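Local coordinates for protein hybrid kinase (Caulobacter vibrioides, PDB 6QRL) that probably phosphorylates itself on histidine with ATP as a sensor kinase of a phosphorelay, and binds cyclic di-GMP through the pseudo-receiver domain seen here, at residues E80-I85 with Y96-L101; S41-A46 with K66-R71. All coordinates share one frame; numbering follows the deposited sequence.

Both contacts lie in the pseudo-receiver domain, on opposite sides of its centre, with their own centres about 20 Å apart and their nearest atoms about 10 Å apart. Contact 1 is partly buried: it sets the 3-10 segment 80-84 and the start of helix 85-91 against edge strand 95-98, and its chemistry is that of a nucleotide site, with an aromatic ring, a guanidinium and backbone groups gathered round cyclic di-GMP. Contact 2 is a surface contact away from that site, where helix 39-45 meets the loop 66-71 leading into strand 73-77. It relies on one leucine, a proline and an arginine joined to the helix end by water.

Contact 1. Residues E80-I85 with Y96-L101; sequences EQRDRI and YLIKPL. With C2E (9,9'-[(2R,3R,3aS,5S,7aR,9R,10R,10aS,12S,14aR)-3,5,10,12-tetrahydroxy-5,12-dioxidooctahydro-2H,7H-difuro[3,2-d:3',2'-j][1,3,7,9,2,8]tetraoxadiphosphacyclododecine-2,9-diyl]bis(2-amino-1,9-dihydro-6H-purin-6-one)), chain C.
The backbone oxygen of Tyr96 accepts two hydrogen bonds from one guanine of the cyclic di-GMP: ligand N1 donates to Tyr96 O at 2.7 Å, nearly straight (165°), and ligand N2 donates to the same Tyr96 O at 3.1 Å. Tyr96 N in turn donates to ligand O6. This site belongs to the receiver fold, a five-stranded parallel sheet in which 95-98 is an edge strand, and the ligand uses that edge.

The Tyr96 ring is sandwiched. Ile85 CD1 makes a CH-pi contact with one face, 3.9 Å from the centroid of the Tyr96 ring and 21° off its normal. The same guanine covers the opposite face, with N1 of the ligand 3.5 Å above the Tyr96 ring plane, over its centre.

At the end of the ring, Tyr96 OH donates to the phosphate oxygen O2P of the ligand at 2.7 Å. The Arg82 guanidinium also lies next to O2P, but Arg82 NH2 is modelled implausibly close to the phosphate, and the exact geometry there is doubtful. Arg82 reaches over from the 3-10 turn with a bend at chi3 (109°), and its side chain crosses Ile98 at about a right angle. Ile98 CD1 lies 3.8 Å above the plane of the Arg82 guanidinium, offset toward the rim, and so covers part of one face.

The second guanine is read by Pro100 O, which accepts from ligand N11 at 3.0 Å and from N21. A cis peptide bond precedes Pro100, and Lys99 just before it forms a salt bridge with Asp55, the predicted phosphorylation site, which carries no phosphate here.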
ATOM      1  N   GLU A  80     -11.189   0.724  14.096  1.00 45.81           N
ATOM      2  CA  GLU A  80     -12.393  -0.156  14.174  1.00 49.49           C
ATOM      3  C   GLU A  80     -12.248  -1.348  13.213  1.00 45.25           C
ATOM      4  O   GLU A  80     -13.026  -2.288  13.352  1.00 46.54           O
ATOM      5  CB  GLU A  80     -13.686   0.605  13.838  1.00 56.82           C
ATOM      6  CG  GLU A  80     -13.932   1.859  14.687  1.00 64.21           C
ATOM      7  CD  GLU A  80     -13.150   3.093  14.229  1.00 69.87           C
ATOM      8  OE1 GLU A  80     -12.111   3.405  14.871  1.00 74.42           O
ATOM      9  OE2 GLU A  80     -13.572   3.753  13.223  1.00 74.56           O
ATOM     10  N   GLN A  81     -11.332  -1.313  12.247  1.00 39.82           N
ATOM     11  CA  GLN A  81     -11.217  -2.386  11.210  1.00 40.62           C
ATOM     12  C   GLN A  81     -10.044  -3.331  11.516  1.00 40.33           C
ATOM     13  O   GLN A  81      -9.695  -4.117  10.640  1.00 37.93           O
ATOM     14  CB  GLN A  81     -11.040  -1.811   9.802  1.00 38.83           C
ATOM     15  CG  GLN A  81     -12.235  -1.010   9.286  1.00 39.79           C
ATOM     16  CD  GLN A  81     -11.874  -0.153   8.086  1.00 37.93           C
ATOM     17  OE1 GLN A  81     -10.740   0.281   7.910  1.00 35.32           O
ATOM     18  NE2 GLN A  81     -12.840   0.080   7.213  1.00 39.26           N
ATOM     19  N   ARG A  82      -9.516  -3.331  12.744  1.00 43.54           N
ATOM     20  CA  ARG A  82      -8.418  -4.243  13.166  1.00 44.44           C
ATOM     21  C   ARG A  82      -8.896  -5.691  13.140  1.00 42.21           C
ATOM     22  O   ARG A  82      -8.053  -6.562  12.927  1.00 41.55           O
ATOM     23  CB  ARG A  82      -7.878  -3.844  14.539  1.00 48.28           C
ATOM     24  CG  ARG A  82      -7.107  -2.534  14.481  1.00 51.51           C
ATOM     25  CD  ARG A  82      -6.964  -1.960  15.875  1.00 54.89           C
ATOM     26  NE  ARG A  82      -5.570  -2.134  16.178  1.00 57.97           N
ATOM     27  CZ  ARG A  82      -4.726  -1.150  16.444  1.00 59.51           C
ATOM     28  NH1 ARG A  82      -5.131   0.106  16.576  1.00 57.75           N
ATOM     29  NH2 ARG A  82      -3.464  -1.449  16.664  1.00 63.54           N
ATOM     30  N   ASP A  83     -10.195  -5.937  13.291  1.00 42.43           N
ATOM     31  CA  ASP A  83     -10.777  -7.309  13.234  1.00 43.54           C
ATOM     32  C   ASP A  83     -10.495  -7.938  11.864  1.00 39.70           C
ATOM     33  O   ASP A  83     -10.557  -9.151  11.788  1.00 43.23           O
ATOM     34  CB  ASP A  83     -12.276  -7.332  13.568  1.00 47.69           C
ATOM     35  CG  ASP A  83     -13.194  -6.410  12.756  1.00 49.64           C
ATOM     36  OD1 ASP A  83     -12.714  -5.653  11.889  1.00 49.68           O
ATOM     37  OD2 ASP A  83     -14.412  -6.439  13.028  1.00 59.90           O
ATOM     38  N   ARG A  84     -10.146  -7.163  10.835  1.00 36.87           N
ATOM     39  CA  ARG A  84      -9.878  -7.692   9.474  1.00 37.94           C
ATOM     40  C   ARG A  84      -8.427  -8.126   9.277  1.00 35.10           C
ATOM     41  O   ARG A  84      -8.122  -8.672   8.209  1.00 31.38           O
ATOM     42  CB  ARG A  84     -10.198  -6.629   8.430  1.00 39.78           C
ATOM     43  CG  ARG A  84     -11.653  -6.187   8.445  1.00 42.56           C
ATOM     44  CD  ARG A  84     -11.829  -5.342   7.200  1.00 45.00           C
ATOM     45  NE  ARG A  84     -13.004  -4.505   7.322  1.00 49.82           N
ATOM     46  CZ  ARG A  84     -13.381  -3.602   6.413  1.00 51.64           C
ATOM     47  NH1 ARG A  84     -14.480  -2.893   6.635  1.00 51.42           N
ATOM     48  NH2 ARG A  84     -12.639  -3.370   5.334  1.00 46.32           N
ATOM     49  N   ILE A  85      -7.543  -7.899  10.234  1.00 35.60           N
ATOM     50  CA  ILE A  85      -6.085  -8.135  10.017  1.00 37.35           C
ATOM     51  C   ILE A  85      -5.852  -9.587   9.546  1.00 36.14           C
ATOM     52  O   ILE A  85      -5.187  -9.756   8.524  1.00 36.47           O
ATOM     53  CB  ILE A  85      -5.290  -7.729  11.272  1.00 40.09           C
ATOM     54  CG1 ILE A  85      -5.230  -6.195  11.364  1.00 43.64           C
ATOM     55  CG2 ILE A  85      -3.911  -8.366  11.280  1.00 43.10           C
ATOM     56  CD1 ILE A  85      -4.848  -5.643  12.736  1.00 45.39           C
ATOM     57  N   TYR A  96      -0.230  -3.692   7.882  1.00 31.03           N
ATOM     58  CA  TYR A  96      -1.293  -2.668   7.957  1.00 31.29           C
ATOM     59  C   TYR A  96      -0.686  -1.398   8.561  1.00 31.51           C
ATOM     60  O   TYR A  96       0.369  -1.456   9.232  1.00 30.49           O
ATOM     61  CB  TYR A  96      -2.469  -3.175   8.787  1.00 32.67           C
ATOM     62  CG  TYR A  96      -2.171  -3.337  10.253  1.00 34.92           C
ATOM     63  CD1 TYR A  96      -1.742  -4.548  10.766  1.00 36.19           C
ATOM     64  CD2 TYR A  96      -2.294  -2.254  11.120  1.00 37.29           C
ATOM     65  CE1 TYR A  96      -1.418  -4.683  12.109  1.00 38.86           C
ATOM     66  CE2 TYR A  96      -2.008  -2.378  12.466  1.00 37.98           C
ATOM     67  CZ  TYR A  96      -1.587  -3.599  12.968  1.00 40.25           C
ATOM     68  OH  TYR A  96      -1.292  -3.694  14.291  1.00 39.40           O
ATOM     69  N   LEU A  97      -1.356  -0.285   8.310  1.00 29.53           N
ATOM     70  CA  LEU A  97      -1.127   1.033   8.927  1.00 31.20           C
ATOM     71  C   LEU A  97      -2.487   1.522   9.410  1.00 32.50           C
ATOM     72  O   LEU A  97      -3.476   1.323   8.662  1.00 32.26           O
ATOM     73  CB  LEU A  97      -0.544   1.955   7.856  1.00 31.32           C
ATOM     74  CG  LEU A  97       0.897   1.650   7.475  1.00 32.67           C
ATOM     75  CD1 LEU A  97       1.327   2.425   6.239  1.00 33.23           C
ATOM     76  CD2 LEU A  97       1.798   1.947   8.658  1.00 33.97           C
ATOM     77  N   ILE A  98      -2.528   2.141  10.581  1.00 34.52           N
ATOM     78  CA  ILE A  98      -3.760   2.704  11.196  1.00 36.02           C
ATOM     79  C   ILE A  98      -3.854   4.176  10.795  1.00 38.93           C
ATOM     80  O   ILE A  98      -2.872   4.908  10.986  1.00 37.49           O
ATOM     81  CB  ILE A  98      -3.735   2.524  12.725  1.00 39.87           C
ATOM     82  CG1 ILE A  98      -3.635   1.050  13.137  1.00 41.12           C
ATOM     83  CG2 ILE A  98      -4.929   3.223  13.363  1.00 39.86           C
ATOM     84  CD1 ILE A  98      -4.826   0.201  12.700  1.00 42.99           C
ATOM     85  N   LYS A  99      -5.002   4.571  10.235  1.00 39.84           N
ATOM     86  CA  LYS A  99      -5.388   5.961   9.888  1.00 40.62           C
ATOM     87  C   LYS A  99      -5.833   6.661  11.166  1.00 42.40           C
ATOM     88  O   LYS A  99      -6.641   6.112  11.901  1.00 44.33           O
ATOM     89  CB  LYS A  99      -6.504   5.960   8.839  1.00 41.09           C
ATOM     90  CG  LYS A  99      -6.053   5.613   7.431  1.00 41.09           C
ATOM     91  CD  LYS A  99      -7.203   5.553   6.401  1.00 42.52           C
ATOM     92  CE  LYS A  99      -8.166   4.396   6.603  1.00 42.61           C
ATOM     93  NZ  LYS A  99      -9.300   4.511   5.653  1.00 43.28           N
ATOM     94  N   PRO A 100      -5.309   7.863  11.513  1.00 43.45           N
ATOM     95  CA  PRO A 100      -4.417   8.634  10.638  1.00 41.52           C
ATOM     96  C   PRO A 100      -2.957   8.155  10.747  1.00 37.78           C
ATOM     97  O   PRO A 100      -2.551   7.896  11.857  1.00 36.97           O
ATOM     98  CB  PRO A 100      -4.547  10.062  11.228  1.00 45.15           C
ATOM     99  CG  PRO A 100      -4.774   9.832  12.734  1.00 45.86           C
ATOM    100  CD  PRO A 100      -5.486   8.490  12.845  1.00 45.29           C
ATOM    101  N   LEU A 101      -2.219   8.081   9.625  1.00 36.85           N
ATOM    102  CA  LEU A 101      -0.869   7.455   9.541  1.00 35.79           C
ATOM    103  C   LEU A 101       0.180   8.279  10.295  1.00 34.57           C
ATOM    104  O   LEU A 101       0.228   9.538  10.148  1.00 31.70           O
ATOM    105  CB  LEU A 101      -0.416   7.349   8.086  1.00 37.85           C
ATOM    106  CG  LEU A 101      -1.294   6.589   7.096  1.00 43.04           C
ATOM    107  CD1 LEU A 101      -0.451   6.077   5.921  1.00 42.24           C
ATOM    108  CD2 LEU A 101      -2.049   5.438   7.749  1.00 42.54           C
TER
HETATM  109  P1  C2E C 401      -0.820  -1.919  17.220  1.00 45.60           P
HETATM  110  O2P C2E C 401      -1.411  -1.548  15.880  1.00 42.35           O
HETATM  111  O1P C2E C 401      -1.436  -3.026  18.022  1.00 46.55           O
HETATM  112  O5' C2E C 401       0.670  -2.410  16.895  1.00 46.13           O
HETATM  113  C5' C2E C 401       1.408  -3.072  17.925  1.00 48.76           C
HETATM  114  C4' C2E C 401       2.748  -3.427  17.355  1.00 49.19           C
HETATM  115  O4' C2E C 401       2.589  -4.436  16.339  1.00 49.60           O
HETATM  116  C3' C2E C 401       3.456  -2.290  16.635  1.00 50.63           C
HETATM  117  O3' C2E C 401       4.092  -1.503  17.657  1.00 51.01           O
HETATM  118  C2' C2E C 401       4.394  -3.043  15.666  1.00 50.82           C
HETATM  119  O2' C2E C 401       5.719  -3.103  16.150  1.00 51.47           O
HETATM  120  C1' C2E C 401       3.757  -4.435  15.549  1.00 51.24           C
HETATM  121  N9  C2E C 401       3.325  -4.833  14.209  1.00 51.45           N
HETATM  122  C8  C2E C 401       3.330  -6.118  13.721  1.00 50.17           C
HETATM  123  N7  C2E C 401       2.814  -6.213  12.519  1.00 49.44           N
HETATM  124  C5  C2E C 401       2.423  -4.919  12.202  1.00 45.29           C
HETATM  125  C6  C2E C 401       1.807  -4.415  11.033  1.00 42.72           C
HETATM  126  O6  C2E C 401       1.433  -5.032  10.034  1.00 41.11           O
HETATM  127  N1  C2E C 401       1.570  -3.044  11.126  1.00 42.09           N
HETATM  128  C2  C2E C 401       1.902  -2.247  12.196  1.00 42.64           C
HETATM  129  N2  C2E C 401       1.586  -0.946  12.091  1.00 42.44           N
HETATM  130  N3  C2E C 401       2.486  -2.715  13.301  1.00 45.19           N
HETATM  131  C4  C2E C 401       2.721  -4.055  13.237  1.00 47.55           C
HETATM  132  P11 C2E C 401       4.171   0.076  17.388  1.00 47.66           P
HETATM  133  O21 C2E C 401       4.593   0.219  15.957  1.00 48.11           O
HETATM  134  O11 C2E C 401       5.009   0.691  18.471  1.00 50.94           O
HETATM  135  O5A C2E C 401       2.673   0.605  17.596  1.00 45.68           O
HETATM  136  C5A C2E C 401       2.096   0.752  18.928  1.00 45.60           C
HETATM  137  C4A C2E C 401       0.681   1.259  18.799  1.00 44.32           C
HETATM  138  O4A C2E C 401       0.703   2.651  18.396  1.00 43.63           O
HETATM  139  C3A C2E C 401      -0.182   0.581  17.739  1.00 42.98           C
HETATM  140  O3A C2E C 401      -0.676  -0.669  18.241  1.00 46.44           O
HETATM  141  C2A C2E C 401      -1.245   1.648  17.491  1.00 42.60           C
HETATM  142  O2A C2E C 401      -2.277   1.784  18.434  1.00 47.39           O
HETATM  143  C1A C2E C 401      -0.414   2.929  17.568  1.00 42.47           C
HETATM  144  N91 C2E C 401       0.059   3.317  16.252  1.00 37.04           N
HETATM  145  C81 C2E C 401       1.180   2.818  15.640  1.00 36.15           C
HETATM  146  N71 C2E C 401       1.356   3.278  14.424  1.00 35.73           N
HETATM  147  C51 C2E C 401       0.274   4.124  14.230  1.00 35.41           C
HETATM  148  C61 C2E C 401      -0.053   4.909  13.103  1.00 35.99           C
HETATM  149  O61 C2E C 401       0.526   4.943  12.007  1.00 36.49           O
HETATM  150  N11 C2E C 401      -1.223   5.642  13.326  1.00 36.74           N
HETATM  151  C21 C2E C 401      -1.968   5.630  14.482  1.00 35.67           C
HETATM  152  N21 C2E C 401      -3.043   6.435  14.489  1.00 35.57           N
HETATM  153  N31 C2E C 401      -1.679   4.872  15.537  1.00 34.90           N
HETATM  154  C41 C2E C 401      -0.539   4.162  15.350  1.00 36.18           C

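Contact 2. Residues S41-A46 with K66-R71; sequences SALAGA and KPPAGR
Leu43 and Arg71 run past each other in opposite directions, coming closest where Leu43 CD2 lies 3.7 Å from Arg71 NH1. The methyl approaches the guanidinium obliquely, and no hydrogen bond joins the two segments directly. Against Pro68 the same leucine is set at a slant: both of its methyls meet the CB-CG side of the proline ring, with Leu43 CD2 4.0 Å from Pro68 CG and Leu43 CD1 4.1 Å from Pro68 CB. Chi1 (-70°, CG anti to the carbonyl carbon) directs the fork to the loop; chi2 only turns both methyls to face the ring.

In the receiver fold this places helix 39-45 beside the connection between strands 51-55 and 73-77. Leu43, Pro68 and Arg71 all touch Leu52 of strand 51-55, so the sheet supplies a shared floor under the three side chains. The loop itself makes a type II beta turn from Pro68 to Arg71, with Arg71 N bonded to Pro68 O at 3.2 Å and Gly70 at positive phi (74°).

The Arg71 chain folds back on itself, chi2 and chi3 both near -60°, and so brings its head round to the C-terminal end of the helix. There a water lies in the guanidinium plane, at its edge, accepting from Arg71 NH1 at 2.9 Å. The Leu43 O to water oxygen distance is 2.8 Å and Ala46 O is also close, so the water sits between the guanidinium and the carbonyls of Leu43, in the last turn, and Ala46, just past the helix end. Arg71 NH2 makes a hydrogen bond to the backbone oxygen of Ala50, which fixes the head from a second nitrogen.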
ATOM      1  N   SER A  41      -5.212   1.555 -11.156  1.00 37.30           N
ATOM      2  CA  SER A  41      -4.522   2.800 -11.572  1.00 38.56           C
ATOM      3  C   SER A  41      -3.149   2.882 -10.890  1.00 37.49           C
ATOM      4  O   SER A  41      -2.200   3.406 -11.478  1.00 36.56           O
ATOM      5  CB  SER A  41      -5.407   4.015 -11.353  1.00 40.84           C
ATOM      6  OG  SER A  41      -5.702   4.175  -9.965  1.00 42.51           O
ATOM      7  N   ALA A  42      -2.999   2.331  -9.689  1.00 36.26           N
ATOM      8  CA  ALA A  42      -1.705   2.222  -8.977  1.00 35.22           C
ATOM      9  C   ALA A  42      -0.759   1.290  -9.750  1.00 37.16           C
ATOM     10  O   ALA A  42       0.406   1.653  -9.929  1.00 40.16           O
ATOM     11  CB  ALA A  42      -1.941   1.739  -7.567  1.00 34.01           C
ATOM     12  N   LEU A  43      -1.245   0.158 -10.247  1.00 37.97           N
ATOM     13  CA  LEU A  43      -0.419  -0.777 -11.055  1.00 40.23           C
ATOM     14  C   LEU A  43      -0.006  -0.096 -12.365  1.00 42.20           C
ATOM     15  O   LEU A  43       1.143  -0.257 -12.761  1.00 42.70           O
ATOM     16  CB  LEU A  43      -1.191  -2.073 -11.315  1.00 40.60           C
ATOM     17  CG  LEU A  43      -1.410  -2.970 -10.088  1.00 41.25           C
ATOM     18  CD1 LEU A  43      -2.209  -4.213 -10.480  1.00 41.82           C
ATOM     19  CD2 LEU A  43      -0.100  -3.374  -9.432  1.00 40.77           C
ATOM     20  N   ALA A  44      -0.891   0.662 -13.004  1.00 41.63           N
ATOM     21  CA  ALA A  44      -0.609   1.286 -14.320  1.00 42.70           C
ATOM     22  C   ALA A  44       0.341   2.473 -14.137  1.00 42.66           C
ATOM     23  O   ALA A  44       1.064   2.747 -15.066  1.00 44.01           O
ATOM     24  CB  ALA A  44      -1.885   1.697 -15.003  1.00 42.96           C
ATOM     25  N   GLY A  45       0.330   3.160 -12.990  1.00 41.02           N
ATOM     26  CA  GLY A  45       0.975   4.477 -12.826  1.00 42.98           C
ATOM     27  C   GLY A  45       2.278   4.429 -12.032  1.00 42.14           C
ATOM     28  O   GLY A  45       3.021   5.447 -12.022  1.00 42.33           O
ATOM     29  N   ALA A  46       2.551   3.319 -11.351  1.00 40.95           N
ATOM     30  CA  ALA A  46       3.716   3.234 -10.441  1.00 41.12           C
ATOM     31  C   ALA A  46       4.766   2.303 -11.038  1.00 40.78           C
ATOM     32  O   ALA A  46       4.446   1.365 -11.768  1.00 39.79           O
ATOM     33  CB  ALA A  46       3.288   2.811  -9.061  1.00 39.62           C
ATOM     34  N   LYS A  66      -8.218  -7.546  -2.444  1.00 42.70           N
ATOM     35  CA  LYS A  66      -7.160  -8.445  -2.974  1.00 45.41           C
ATOM     36  C   LYS A  66      -5.916  -7.606  -3.235  1.00 41.20           C
ATOM     37  O   LYS A  66      -5.906  -6.739  -4.104  1.00 43.33           O
ATOM     38  CB  LYS A  66      -7.578  -9.140  -4.275  1.00 50.25           C
ATOM     39  CG  LYS A  66      -9.046  -9.502  -4.393  1.00 58.04           C
ATOM     40  CD  LYS A  66      -9.479 -10.650  -3.483  1.00 64.60           C
ATOM     41  CE  LYS A  66     -10.984 -10.850  -3.470  1.00 68.03           C
ATOM     42  NZ  LYS A  66     -11.447 -11.463  -2.201  1.00 69.23           N
ATOM     43  N   PRO A  67      -4.802  -7.887  -2.547  1.00 36.28           N
ATOM     44  CA  PRO A  67      -3.536  -7.255  -2.880  1.00 36.51           C
ATOM     45  C   PRO A  67      -3.053  -7.879  -4.192  1.00 36.66           C
ATOM     46  O   PRO A  67      -3.207  -9.074  -4.404  1.00 34.40           O
ATOM     47  CB  PRO A  67      -2.696  -7.620  -1.649  1.00 36.56           C
ATOM     48  CG  PRO A  67      -3.166  -9.000  -1.290  1.00 37.51           C
ATOM     49  CD  PRO A  67      -4.660  -8.936  -1.525  1.00 38.81           C
ATOM     50  N   PRO A  68      -2.502  -7.105  -5.143  1.00 36.81           N
ATOM     51  CA  PRO A  68      -2.014  -7.690  -6.396  1.00 37.48           C
ATOM     52  C   PRO A  68      -0.941  -8.775  -6.186  1.00 38.57           C
ATOM     53  O   PRO A  68       0.011  -8.589  -5.408  1.00 37.38           O
ATOM     54  CB  PRO A  68      -1.386  -6.508  -7.140  1.00 38.52           C
ATOM     55  CG  PRO A  68      -1.939  -5.275  -6.469  1.00 37.82           C
ATOM     56  CD  PRO A  68      -2.308  -5.654  -5.051  1.00 35.87           C
ATOM     57  N   ALA A  69      -1.088  -9.882  -6.904  1.00 39.37           N
ATOM     58  CA  ALA A  69      -0.153 -11.026  -6.875  1.00 40.74           C
ATOM     59  C   ALA A  69       1.253 -10.540  -7.255  1.00 40.74           C
ATOM     60  O   ALA A  69       1.395  -9.711  -8.176  1.00 39.63           O
ATOM     61  CB  ALA A  69      -0.649 -12.136  -7.785  1.00 41.08           C
ATOM     62  N   GLY A  70       2.263 -11.013  -6.530  1.00 41.29           N
ATOM     63  CA  GLY A  70       3.680 -10.749  -6.813  1.00 40.74           C
ATOM     64  C   GLY A  70       4.092  -9.335  -6.453  1.00 39.56           C
ATOM     65  O   GLY A  70       5.237  -8.964  -6.760  1.00 41.24           O
ATOM     66  N   ARG A  71       3.230  -8.562  -5.790  1.00 36.71           N
ATOM     67  CA  ARG A  71       3.562  -7.184  -5.355  1.00 35.89           C
ATOM     68  C   ARG A  71       3.628  -7.126  -3.826  1.00 35.35           C
ATOM     69  O   ARG A  71       3.171  -8.089  -3.147  1.00 34.60           O
ATOM     70  CB  ARG A  71       2.548  -6.223  -5.975  1.00 35.10           C
ATOM     71  CG  ARG A  71       2.548  -6.221  -7.512  1.00 35.29           C
ATOM     72  CD  ARG A  71       3.865  -5.786  -8.151  1.00 36.54           C
ATOM     73  NE  ARG A  71       4.191  -4.410  -7.760  1.00 37.54           N
ATOM     74  CZ  ARG A  71       4.031  -3.310  -8.495  1.00 38.00           C
ATOM     75  NH1 ARG A  71       3.573  -3.390  -9.735  1.00 39.24           N
ATOM     76  NH2 ARG A  71       4.346  -2.124  -7.983  1.00 37.06           N
TER
HETATM   77  O   HOH W   1       3.382  -0.844 -11.192  1.00 47.44           O